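Local coordinates for protein alanine racemase, biosynthetic (Pseudomonas aeruginosa PAO1, PDB 6A2F) that belongs to the alanine racemase family, two-domain proteins with a TIM barrel and a mostly beta C-terminal domain, and carries covalently attached pyridoxal phosphate, at residues Arg2-Thr7 / Tyr273-Pro278; Ala238-Leu243 / Leu305-Ser310; Gly284-Val289 / Val330-Arg335; Glu322-Gly327 / Glu343-Val348. All coordinates share one frame; numbering follows the deposited sequence.

In the fold
All four contacts lie in the beta-rich part of the chain, on the same side of its centre. The central element is a curled mixed sheet: contact 1 reaches it through strand 4-8, contact 2 through strands 234-246 and 305-308, and contact 3 through strand 286-289. Contacts 3 and 4 bring up the two consecutive helices, 330-336 and 341-346; the centres of these two contacts are about 9 Å apart. Contact 4 is equally close to contact 1, whereas contacts 2 and 4 are about 18 Å apart. Along the chain contact 2 interleaves with contact 1, and contact 3 with contact 4. Contacts 1, 2 and 4 also touch the second subunit, placing them near the dimer interface.

Contact 1 (Arg2-Thr7 / Tyr273-Pro278); sequences RPLVAT and YADGYP. With DLY (D-lysine), chain D.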
loop_
_atom_site.group_PDB
_atom_site.type_symbol
_atom_site.label_atom_id
_atom_site.label_comp_id
_atom_site.label_asym_id
_atom_site.label_seq_id
_atom_site.Cartn_x
_atom_site.Cartn_y
_atom_site.Cartn_z
ATOM N N ARG A 2 11.956 14.972 2.386
ATOM C CA ARG A 2 12.350 13.571 2.342
ATOM C C ARG A 2 12.690 13.193 0.886
ATOM O O ARG A 2 11.893 13.443 -0.020
ATOM C CB ARG A 2 11.226 12.689 2.905
ATOM C CG ARG A 2 11.625 11.248 3.181
ATOM C CD ARG A 2 10.555 10.512 3.976
ATOM N NE ARG A 2 10.819 9.072 4.057
ATOM C CZ ARG A 2 10.140 8.138 3.396
ATOM N NH1 ARG A 2 9.138 8.474 2.593
ATOM N NH2 ARG A 2 10.461 6.861 3.539
ATOM N N PRO A 3 13.881 12.608 0.657
ATOM C CA PRO A 3 14.286 12.297 -0.710
ATOM C C PRO A 3 13.588 11.049 -1.246
ATOM O O PRO A 3 14.193 9.977 -1.335
ATOM C CB PRO A 3 15.805 12.082 -0.602
ATOM C CG PRO A 3 16.132 12.052 0.861
ATOM C CD PRO A 3 14.855 12.116 1.643
ATOM N N LEU A 4 12.308 11.201 -1.576
ATOM C CA LEU A 4 11.528 10.153 -2.225
ATOM C C LEU A 4 10.461 10.767 -3.116
ATOM O O LEU A 4 9.572 11.490 -2.644
ATOM C CB LEU A 4 10.889 9.209 -1.206
ATOM C CG LEU A 4 10.088 8.054 -1.811
ATOM C CD1 LEU A 4 10.995 7.040 -2.494
ATOM C CD2 LEU A 4 9.265 7.381 -0.734
ATOM N N VAL A 5 10.564 10.474 -4.408
ATOM C CA VAL A 5 9.677 11.051 -5.413
ATOM C C VAL A 5 9.284 10.003 -6.456
ATOM O O VAL A 5 10.132 9.257 -6.956
ATOM C CB VAL A 5 10.315 12.288 -6.104
ATOM C CG1 VAL A 5 9.441 12.790 -7.239
ATOM C CG2 VAL A 5 10.552 13.415 -5.109
ATOM N N ALA A 6 7.990 9.945 -6.760
ATOM C CA ALA A 6 7.490 9.143 -7.868
ATOM C C ALA A 6 7.314 10.043 -9.096
ATOM O O ALA A 6 6.384 10.851 -9.165
ATOM C CB ALA A 6 6.183 8.460 -7.494
ATOM N N THR A 7 8.232 9.916 -10.048
ATOM C CA THR A 7 8.175 10.685 -11.284
ATOM C C THR A 7 7.359 9.906 -12.307
ATOM O O THR A 7 7.673 8.751 -12.624
ATOM C CB THR A 7 9.593 10.997 -11.813
ATOM O OG1 THR A 7 10.300 11.760 -10.830
ATOM C CG2 THR A 7 9.543 11.794 -13.116
ATOM N N TYR A 273 8.088 0.278 3.519
ATOM C CA TYR A 273 6.796 -0.330 3.176
ATOM C C TYR A 273 5.585 0.604 3.285
ATOM O O TYR A 273 4.569 0.370 2.633
ATOM C CB TYR A 273 6.555 -1.676 3.885
ATOM C CG TYR A 273 6.558 -1.662 5.397
ATOM C CD1 TYR A 273 5.491 -1.126 6.120
ATOM C CD2 TYR A 273 7.617 -2.225 6.112
ATOM C CE1 TYR A 273 5.495 -1.126 7.507
ATOM C CE2 TYR A 273 7.624 -2.236 7.501
ATOM C CZ TYR A 273 6.564 -1.685 8.190
ATOM O OH TYR A 273 6.577 -1.692 9.567
ATOM N N ALA A 274 5.702 1.664 4.084
ATOM C CA ALA A 274 4.652 2.681 4.161
ATOM C C ALA A 274 4.632 3.602 2.938
ATOM O O ALA A 274 3.674 4.341 2.728
ATOM C CB ALA A 274 4.784 3.493 5.437
ATOM N N ASP A 275 5.695 3.563 2.140
ATOM C CA ASP A 275 5.726 4.280 0.869
ATOM C C ASP A 275 5.098 3.439 -0.245
ATOM O O ASP A 275 4.817 3.944 -1.330
ATOM C CB ASP A 275 7.157 4.668 0.508
ATOM C CG ASP A 275 7.829 5.497 1.592
ATOM O OD1 ASP A 275 7.304 6.586 1.935
ATOM O OD2 ASP A 275 8.893 5.063 2.095
ATOM N N GLY A 276 4.869 2.160 0.037
ATOM C CA GLY A 276 4.295 1.242 -0.937
ATOM C C GLY A 276 5.187 0.053 -1.250
ATOM O O GLY A 276 4.737 -0.921 -1.863
ATOM N N TYR A 277 6.452 0.135 -0.834
ATOM C CA TYR A 277 7.406 -0.936 -1.075
ATOM C C TYR A 277 6.973 -2.211 -0.341
ATOM O O TYR A 277 6.435 -2.135 0.767
ATOM C CB TYR A 277 8.821 -0.512 -0.657
ATOM C CG TYR A 277 9.898 -1.225 -1.448
ATOM C CD1 TYR A 277 10.341 -0.718 -2.669
ATOM C CD2 TYR A 277 10.449 -2.421 -0.993
ATOM C CE1 TYR A 277 11.308 -1.377 -3.408
ATOM C CE2 TYR A 277 11.416 -3.086 -1.725
ATOM C CZ TYR A 277 11.841 -2.557 -2.933
ATOM O OH TYR A 277 12.799 -3.213 -3.665
ATOM N N PRO A 278 7.165 -3.386 -0.971
ATOM C CA PRO A 278 6.815 -4.638 -0.279
ATOM C C PRO A 278 7.675 -4.857 0.960
ATOM O O PRO A 278 8.903 -4.841 0.861
ATOM C CB PRO A 278 7.109 -5.715 -1.327
ATOM C CG PRO A 278 6.960 -5.008 -2.634
ATOM C CD PRO A 278 7.486 -3.617 -2.393
HETATM N N DLY D . 13.364 1.575 11.585
HETATM C CA DLY D . 11.917 1.953 11.544
HETATM C C DLY D . 11.624 2.876 10.386
HETATM O O DLY D . 11.244 4.031 10.576
HETATM C CB DLY D . 11.078 0.685 11.425
HETATM C CG DLY D . 9.758 0.750 12.188
HETATM C CD DLY D . 8.691 -0.093 11.500
HETATM C CE DLY D . 8.785 -1.565 11.884
HETATM N NZ DLY D . 8.878 -2.348 10.670
HETATM O OXT DLY D . 11.746 2.522 9.212
#
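Arg2 and Asp275 meet head-on in a two-pronged salt bridge. With CG anti to the backbone N (chi1 -168°) and the chain stretched out as far as NE, the arginine presents its NH1/NH2 end to the carboxylate. Asp275 OD2 accepts on its syn lone pair from NH2 at 2.8 Å, nearly straight at 173° and in the guanidinium plane; NH1 lies 2.7 Å from Asp275 OD1, which it meets out of the carboxylate plane. The two flat groups are 24° from coplanar. Leu4 closes the packing: its CD2 lies only 3.3 Å from Asp275 CG. This knot ties the first strand of the chain, part of the curled mixed sheet of the beta domain, to the loop between strands 264-269 and 286-289. Arg351 NE also binds Asp275 OD1, so two arginines share one buried carboxylate, a setting likely to keep it ionised. Away from the knot the arrangement is looser: Pro3, centre of an inverse gamma turn, is partly exposed and is met by Phe83 of the second subunit. Earlier in the same loop, Tyr273 OH accepts a hydrogen bond of 2.6 Å from NZ of the bound D-lysine, NZ approaching at the ring's edge, in its plane.

Contact 2 (Ala238-Leu243 / Leu305-Ser310); sequences AQLISL and LAVDLS
Leu309 pushes its CD1 methyl into the notch between Leu240 and Leu243, bridging the interior of a curled beta sheet whose strands pair round into a closed, barrel-like ring. Strands 234-246 and 305-308 are not neighbours in that ring; both pair with strand 264-269, and their side chains meet across the inside. The bump is a single methyl: Leu309 CD1 stands 3.6 Å from Leu243 CD1 and 3.7 Å from Leu240 CD1. Leu240 comes at it tip to tip, while Leu243 slants across. The reach of Leu240 follows from its first torsion, CG anti to the carbonyl carbon (chi1 -68°), which turns the branched end inward although its CB sets out along the flank. Its other methyl, CD2, lies 4.1 Å from Val307 CG2, a looser touch. Val289 from strand 286-289 packs against both Leu240 and Leu309, adding to the apolar filling. Between the two leucines that form the notch, Ile241 and Ser242 make a classic beta bulge opposite Thr268. Leu309 itself sits inside an Asx turn, in which Asp308 OD1 accepts from Ser310 N at 3.1 Å and from Ser310 OG at 2.8 Å.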
loop_
_atom_site.group_PDB
_atom_site.type_symbol
_atom_site.label_atom_id
_atom_site.label_comp_id
_atom_site.label_asym_id
_atom_site.label_seq_id
_atom_site.Cartn_x
_atom_site.Cartn_y
_atom_site.Cartn_z
ATOM N N ALA A 238 14.729 7.339 -4.814
ATOM C CA ALA A 238 15.092 7.738 -3.463
ATOM C C ALA A 238 16.584 8.066 -3.379
ATOM O O ALA A 238 17.232 8.306 -4.401
ATOM C CB ALA A 238 14.715 6.652 -2.465
ATOM N N GLN A 239 17.118 8.080 -2.158
ATOM C CA GLN A 239 18.523 8.395 -1.933
ATOM C C GLN A 239 19.138 7.564 -0.824
ATOM O O GLN A 239 18.440 7.093 0.077
ATOM C CB GLN A 239 18.692 9.874 -1.579
ATOM C CG GLN A 239 19.058 10.770 -2.751
ATOM C CD GLN A 239 18.991 12.241 -2.392
ATOM O OE1 GLN A 239 19.475 12.658 -1.334
ATOM N NE2 GLN A 239 18.382 13.037 -3.270
ATOM N N LEU A 240 20.455 7.395 -0.900
ATOM C CA LEU A 240 21.230 6.876 0.217
ATOM C C LEU A 240 21.297 7.954 1.287
ATOM O O LEU A 240 21.740 9.070 1.020
ATOM C CB LEU A 240 22.642 6.493 -0.230
ATOM C CG LEU A 240 22.836 5.308 -1.176
ATOM C CD1 LEU A 240 24.317 5.167 -1.479
ATOM C CD2 LEU A 240 22.277 4.015 -0.595
ATOM N N ILE A 241 20.833 7.613 2.488
ATOM C CA ILE A 241 20.791 8.543 3.622
ATOM C C ILE A 241 21.775 8.121 4.716
ATOM O O ILE A 241 21.993 8.849 5.697
ATOM C CB ILE A 241 19.364 8.696 4.203
ATOM C CG1 ILE A 241 18.841 7.354 4.747
ATOM C CG2 ILE A 241 18.428 9.272 3.148
ATOM C CD1 ILE A 241 17.538 7.443 5.518
ATOM N N SER A 242 22.358 6.937 4.537
ATOM C CA SER A 242 23.365 6.414 5.454
ATOM C C SER A 242 24.240 5.370 4.774
ATOM O O SER A 242 23.802 4.681 3.847
ATOM C CB SER A 242 22.709 5.815 6.698
ATOM O OG SER A 242 23.688 5.413 7.635
ATOM N N LEU A 243 25.479 5.264 5.246
ATOM C CA LEU A 243 26.426 4.280 4.744
ATOM C C LEU A 243 27.287 3.779 5.902
ATOM O O LEU A 243 27.825 4.579 6.673
ATOM C CB LEU A 243 27.273 4.895 3.633
ATOM C CG LEU A 243 28.153 4.040 2.715
ATOM C CD1 LEU A 243 27.552 2.677 2.402
ATOM C CD2 LEU A 243 28.404 4.817 1.434
ATOM N N LEU A 305 15.001 1.289 3.871
ATOM C CA LEU A 305 15.434 0.084 3.182
ATOM C C LEU A 305 16.959 0.052 3.179
ATOM O O LEU A 305 17.606 1.099 3.192
ATOM C CB LEU A 305 14.897 0.060 1.749
ATOM C CG LEU A 305 15.725 -0.710 0.717
ATOM C CD1 LEU A 305 14.981 -0.805 -0.606
ATOM C CD2 LEU A 305 17.090 -0.067 0.524
ATOM N N ALA A 306 17.529 -1.146 3.162
ATOM C CA ALA A 306 18.986 -1.299 3.161
ATOM C C ALA A 306 19.491 -2.075 1.950
ATOM O O ALA A 306 18.849 -3.012 1.496
ATOM C CB ALA A 306 19.460 -1.948 4.453
ATOM N N VAL A 307 20.642 -1.668 1.426
ATOM C CA VAL A 307 21.216 -2.307 0.239
ATOM C C VAL A 307 22.680 -2.676 0.454
ATOM O O VAL A 307 23.403 -1.983 1.177
ATOM C CB VAL A 307 21.090 -1.423 -1.026
ATOM C CG1 VAL A 307 19.628 -1.225 -1.397
ATOM C CG2 VAL A 307 21.783 -0.079 -0.833
ATOM N N ASP A 308 23.105 -3.769 -0.178
ATOM C CA ASP A 308 24.499 -4.200 -0.122
ATOM C C ASP A 308 25.339 -3.405 -1.118
ATOM O O ASP A 308 25.205 -3.567 -2.331
ATOM C CB ASP A 308 24.609 -5.707 -0.393
ATOM C CG ASP A 308 25.998 -6.257 -0.103
ATOM O OD1 ASP A 308 26.924 -5.455 0.143
ATOM O OD2 ASP A 308 26.164 -7.498 -0.123
ATOM N N LEU A 309 26.208 -2.548 -0.597
ATOM C CA LEU A 309 27.029 -1.678 -1.437
ATOM C C LEU A 309 28.500 -2.106 -1.501
ATOM O O LEU A 309 29.366 -1.319 -1.896
ATOM C CB LEU A 309 26.909 -0.225 -0.966
ATOM C CG LEU A 309 25.584 0.489 -1.235
ATOM C CD1 LEU A 309 25.554 1.811 -0.494
ATOM C CD2 LEU A 309 25.355 0.714 -2.721
ATOM N N SER A 310 28.764 -3.359 -1.132
ATOM C CA SER A 310 30.130 -3.900 -1.070
ATOM C C SER A 310 30.885 -3.882 -2.403
ATOM O O SER A 310 32.100 -3.702 -2.416
ATOM C CB SER A 310 30.114 -5.318 -0.504
ATOM O OG SER A 310 29.593 -5.328 0.813
#

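Contact 3 (Gly284-Val289 / Val330-Arg335); sequences GTPVLV and VDEVAR
A helix laid against the start of a beta strand is the element at work here: helix 330-336 packs on Thr285 and Pro286, where the chain enters strand 286-289 of the curled mixed sheet. The backbones come close, the CA atoms of Pro286 and Val333 being 6.2 Å apart, and the contact is made by methyls, a proline ring and the end of a glutamate. Val333 straddles the junction with its two methyls. CG1, anti to the backbone N (chi1 -180°), reaches Thr285 CG2 at 4.0 Å, the two side chains crossing at about a right angle. CG2 turns instead to the proline and lies 4.1 Å from the carbonyl oxygen of Pro286, with the ring atom Pro286 CG a little further away. On the preceding helical residue, Glu332 sends its extended chain along the flank, so that its OE2 settles 3.5 Å from Pro286 CG and 3.8 Å from Pro286 CB. That meeting is plain van der Waals packing of an oxygen on a pyrrolidine ring; the charge is answered by Arg293 of the adjacent strand 292-296, which forms a salt bridge with the same OE2. Arg293 also touches Pro286, so proline, glutamate and arginine make one cluster, of which the glutamate is partly exposed. Deeper in, Val333 rests on Tyr277 and on Leu344 of the following helix, and Thr285 also touches Tyr277. The polar branch of the threonine leaves the apolar work to CG2: its OG1 is hydrogen-bonded to the carbonyl oxygen of Pro282.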
loop_
_atom_site.group_PDB
_atom_site.type_symbol
_atom_site.label_atom_id
_atom_site.label_comp_id
_atom_site.label_asym_id
_atom_site.label_seq_id
_atom_site.Cartn_x
_atom_site.Cartn_y
_atom_site.Cartn_z
ATOM N N GLY A 284 18.393 -10.050 -2.218
ATOM C CA GLY A 284 18.596 -10.257 -3.651
ATOM C C GLY A 284 17.616 -9.518 -4.550
ATOM O O GLY A 284 17.732 -9.578 -5.779
ATOM N N THR A 285 16.641 -8.840 -3.942
ATOM C CA THR A 285 15.738 -7.955 -4.674
ATOM C C THR A 285 16.578 -6.825 -5.276
ATOM O O THR A 285 17.347 -6.177 -4.563
ATOM C CB THR A 285 14.633 -7.389 -3.759
ATOM O OG1 THR A 285 13.852 -8.465 -3.235
ATOM C CG2 THR A 285 13.723 -6.445 -4.519
ATOM N N PRO A 286 16.456 -6.608 -6.596
ATOM C CA PRO A 286 17.325 -5.654 -7.284
ATOM C C PRO A 286 17.000 -4.189 -6.991
ATOM O O PRO A 286 15.837 -3.833 -6.729
ATOM C CB PRO A 286 17.077 -5.964 -8.763
ATOM C CG PRO A 286 15.689 -6.506 -8.799
ATOM C CD PRO A 286 15.548 -7.300 -7.530
ATOM N N VAL A 287 18.041 -3.360 -7.038
ATOM C CA VAL A 287 17.915 -1.914 -6.912
ATOM C C VAL A 287 19.023 -1.235 -7.733
ATOM O O VAL A 287 20.037 -1.865 -8.054
ATOM C CB VAL A 287 17.946 -1.481 -5.427
ATOM C CG1 VAL A 287 19.358 -1.124 -4.977
ATOM C CG2 VAL A 287 16.994 -0.324 -5.189
ATOM N N LEU A 288 18.823 0.029 -8.093
ATOM C CA LEU A 288 19.879 0.805 -8.743
ATOM C C LEU A 288 20.440 1.878 -7.813
ATOM O O LEU A 288 19.689 2.652 -7.221
ATOM C CB LEU A 288 19.393 1.444 -10.047
ATOM C CG LEU A 288 18.974 0.573 -11.236
ATOM C CD1 LEU A 288 18.897 1.427 -12.493
ATOM C CD2 LEU A 288 19.917 -0.604 -11.459
ATOM N N VAL A 289 21.764 1.906 -7.684
ATOM C CA VAL A 289 22.457 2.953 -6.934
ATOM C C VAL A 289 23.402 3.666 -7.895
ATOM O O VAL A 289 24.355 3.068 -8.399
ATOM C CB VAL A 289 23.230 2.388 -5.715
ATOM C CG1 VAL A 289 23.884 3.511 -4.917
ATOM C CG2 VAL A 289 22.306 1.568 -4.819
ATOM N N VAL A 330 9.724 -2.399 -12.921
ATOM C CA VAL A 330 8.827 -2.660 -11.797
ATOM C C VAL A 330 8.441 -4.145 -11.794
ATOM O O VAL A 330 8.234 -4.751 -10.735
ATOM C CB VAL A 330 7.593 -1.709 -11.816
ATOM C CG1 VAL A 330 6.749 -1.895 -13.072
ATOM C CG2 VAL A 330 6.746 -1.875 -10.562
ATOM N N ASP A 331 8.398 -4.726 -12.991
ATOM C CA ASP A 331 8.084 -6.142 -13.173
ATOM C C ASP A 331 9.158 -7.059 -12.602
ATOM O O ASP A 331 8.831 -8.055 -11.962
ATOM C CB ASP A 331 7.815 -6.448 -14.649
ATOM C CG ASP A 331 6.639 -5.657 -15.193
ATOM O OD1 ASP A 331 5.615 -5.564 -14.482
ATOM O OD2 ASP A 331 6.741 -5.114 -16.317
ATOM N N GLU A 332 10.427 -6.714 -12.808
ATOM C CA GLU A 332 11.526 -7.495 -12.234
ATOM C C GLU A 332 11.499 -7.431 -10.706
ATOM O O GLU A 332 11.624 -8.462 -10.037
ATOM C CB GLU A 332 12.892 -7.040 -12.767
ATOM C CG GLU A 332 14.009 -8.054 -12.533
ATOM C CD GLU A 332 15.406 -7.483 -12.724
ATOM O OE1 GLU A 332 15.603 -6.624 -13.607
ATOM O OE2 GLU A 332 16.325 -7.906 -11.990
ATOM N N VAL A 333 11.324 -6.223 -10.166
ATOM C CA VAL A 333 11.282 -6.022 -8.713
ATOM C C VAL A 333 10.112 -6.789 -8.098
ATOM O O VAL A 333 10.276 -7.474 -7.087
ATOM C CB VAL A 333 11.223 -4.524 -8.326
ATOM C CG1 VAL A 333 11.192 -4.348 -6.814
ATOM C CG2 VAL A 333 12.415 -3.778 -8.902
ATOM N N ALA A 334 8.946 -6.686 -8.730
ATOM C CA ALA A 334 7.750 -7.400 -8.288
ATOM C C ALA A 334 7.925 -8.922 -8.315
ATOM O O ALA A 334 7.459 -9.616 -7.411
ATOM C CB ALA A 334 6.558 -6.992 -9.132
ATOM N N ARG A 335 8.590 -9.428 -9.354
ATOM C CA ARG A 335 8.852 -10.864 -9.491
ATOM C C ARG A 335 9.731 -11.366 -8.345
ATOM O O ARG A 335 9.482 -12.433 -7.788
ATOM C CB ARG A 335 9.474 -11.181 -10.862
ATOM C CG ARG A 335 9.543 -12.664 -11.217
ATOM C CD ARG A 335 9.794 -12.885 -12.703
ATOM N NE ARG A 335 10.983 -12.160 -13.161
ATOM C CZ ARG A 335 12.214 -12.670 -13.224
ATOM N NH1 ARG A 335 13.223 -11.910 -13.646
ATOM N NH2 ARG A 335 12.444 -13.935 -12.873
#

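Contact 4 (Glu322-Gly327 / Glu343-Val348); sequences ELWGAG and ELLSKV
Trp324 spreads its indole against three apolar side chains from the end of helix 341-346 and the turn that follows. Leu344 lies over one face: its CB sits 4.1 Å from the centroid of the six-membered ring, 25° off the normal, in a CH-pi contact. Its CD2 adds a touch of 3.6 Å to Trp324 CZ3. Val348 meets the rim instead, its CG2 in the ring plane and 3.8 Å from Trp324 CZ2. Leu345 arrives obliquely with CD2, 3.9 Å from Trp324 NE1. The indole is brought there by a chi1 of 58°, which sets CG between the backbone N and the carbonyl carbon. Further out, Val330 of helix 330-336, Tyr277 and strand 234-246 also touch the indole. The chain turns a corner at Leu323, and Glu322 OE1 spans the loop after Trp324, accepting from Gly327 N at 2.8 Å and also from Leu328 N. Glu343 and Lys347 form a salt bridge whose hydrogen bond is weak, and each also bonds to backbone of the second subunit. Across this contact the indole is held by dispersion and CH-pi forces, its N-H having a hydrogen-bond partner beyond the two segments, while the nearby charged side chains serve the dimer interface.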
loop_
_atom_site.group_PDB
_atom_site.type_symbol
_atom_site.label_atom_id
_atom_site.label_comp_id
_atom_site.label_asym_id
_atom_site.label_seq_id
_atom_site.Cartn_x
_atom_site.Cartn_y
_atom_site.Cartn_z
ATOM N N GLU A 322 17.252 4.199 -7.630
ATOM C CA GLU A 322 16.053 3.820 -8.384
ATOM C C GLU A 322 15.461 2.509 -7.857
ATOM O O GLU A 322 16.084 1.448 -7.962
ATOM C CB GLU A 322 16.337 3.721 -9.889
ATOM C CG GLU A 322 15.088 3.452 -10.717
ATOM C CD GLU A 322 15.321 3.530 -12.216
ATOM O OE1 GLU A 322 14.842 2.629 -12.938
ATOM O OE2 GLU A 322 15.976 4.488 -12.678
ATOM N N LEU A 323 14.265 2.596 -7.273
ATOM C CA LEU A 323 13.552 1.408 -6.808
ATOM C C LEU A 323 12.882 0.720 -7.991
ATOM O O LEU A 323 12.838 -0.508 -8.057
ATOM C CB LEU A 323 12.519 1.749 -5.722
ATOM C CG LEU A 323 12.927 2.141 -4.291
ATOM C CD1 LEU A 323 14.087 1.318 -3.740
ATOM C CD2 LEU A 323 13.222 3.629 -4.178
ATOM N N TRP A 324 12.341 1.527 -8.900
ATOM C CA TRP A 324 11.909 1.071 -10.226
ATOM C C TRP A 324 11.680 2.244 -11.168
ATOM O O TRP A 324 11.475 3.369 -10.717
ATOM C CB TRP A 324 10.667 0.172 -10.165
ATOM C CG TRP A 324 9.437 0.765 -9.522
ATOM C CD1 TRP A 324 8.581 1.691 -10.061
ATOM C CD2 TRP A 324 8.904 0.428 -8.236
ATOM N NE1 TRP A 324 7.559 1.962 -9.180
ATOM C CE2 TRP A 324 7.733 1.202 -8.053
ATOM C CE3 TRP A 324 9.306 -0.448 -7.219
ATOM C CZ2 TRP A 324 6.958 1.125 -6.892
ATOM C CZ3 TRP A 324 8.534 -0.522 -6.057
ATOM C CH2 TRP A 324 7.370 0.261 -5.907
ATOM N N GLY A 325 11.730 1.972 -12.471
ATOM C CA GLY A 325 11.540 2.996 -13.500
ATOM C C GLY A 325 12.055 2.576 -14.867
ATOM O O GLY A 325 11.840 1.440 -15.303
ATOM N N ALA A 326 12.736 3.503 -15.541
ATOM C CA ALA A 326 13.278 3.251 -16.876
ATOM C C ALA A 326 14.556 2.400 -16.843
ATOM O O ALA A 326 14.887 1.737 -17.827
ATOM C CB ALA A 326 13.519 4.560 -17.613
ATOM N N GLY A 327 15.260 2.418 -15.712
ATOM C CA GLY A 327 16.490 1.643 -15.556
ATOM C C GLY A 327 16.253 0.230 -15.049
ATOM O O GLY A 327 16.944 -0.703 -15.450
ATOM N N GLU A 343 0.626 -4.473 -8.157
ATOM C CA GLU A 343 0.607 -4.194 -6.725
ATOM C C GLU A 343 1.567 -3.082 -6.336
ATOM O O GLU A 343 1.192 -2.174 -5.591
ATOM C CB GLU A 343 0.877 -5.455 -5.896
ATOM C CG GLU A 343 0.683 -5.217 -4.403
ATOM C CD GLU A 343 0.812 -6.460 -3.534
ATOM O OE1 GLU A 343 1.598 -7.376 -3.872
ATOM O OE2 GLU A 343 0.125 -6.509 -2.490
ATOM N N LEU A 344 2.794 -3.151 -6.844
ATOM C CA LEU A 344 3.813 -2.154 -6.532
ATOM C C LEU A 344 3.397 -0.762 -6.994
ATOM O O LEU A 344 3.521 0.200 -6.238
ATOM C CB LEU A 344 5.163 -2.548 -7.130
ATOM C CG LEU A 344 6.101 -3.439 -6.299
ATOM C CD1 LEU A 344 5.434 -4.735 -5.858
ATOM C CD2 LEU A 344 7.372 -3.742 -7.087
ATOM N N LEU A 345 2.885 -0.671 -8.223
ATOM C CA LEU A 345 2.463 0.601 -8.811
ATOM C C LEU A 345 1.258 1.216 -8.098
ATOM O O LEU A 345 1.286 2.391 -7.722
ATOM C CB LEU A 345 2.160 0.444 -10.313
ATOM C CG LEU A 345 3.309 0.155 -11.289
ATOM C CD1 LEU A 345 2.767 -0.073 -12.692
ATOM C CD2 LEU A 345 4.334 1.282 -11.295
ATOM N N SER A 346 0.209 0.420 -7.899
ATOM C CA SER A 346 -1.044 0.951 -7.360
ATOM C C SER A 346 -1.024 1.197 -5.851
ATOM O O SER A 346 -1.950 1.808 -5.316
ATOM C CB SER A 346 -2.228 0.064 -7.748
ATOM O OG SER A 346 -2.193 -1.150 -7.037
ATOM N N LYS A 347 0.028 0.740 -5.173
ATOM C CA LYS A 347 0.132 0.918 -3.721
ATOM C C LYS A 347 1.143 1.966 -3.254
ATOM O O LYS A 347 1.390 2.106 -2.049
ATOM C CB LYS A 347 0.371 -0.412 -3.012
ATOM C CG LYS A 347 -0.914 -1.161 -2.747
ATOM C CD LYS A 347 -0.806 -2.003 -1.490
ATOM C CE LYS A 347 -0.651 -3.471 -1.822
ATOM N NZ LYS A 347 -1.025 -4.313 -0.654
ATOM N N VAL A 348 1.723 2.697 -4.200
ATOM C CA VAL A 348 2.539 3.856 -3.860
ATOM C C VAL A 348 1.633 4.867 -3.134
ATOM O O VAL A 348 0.669 5.384 -3.706
ATOM C CB VAL A 348 3.216 4.459 -5.112
ATOM C CG1 VAL A 348 4.001 5.707 -4.753
ATOM C CG2 VAL A 348 4.120 3.428 -5.773
#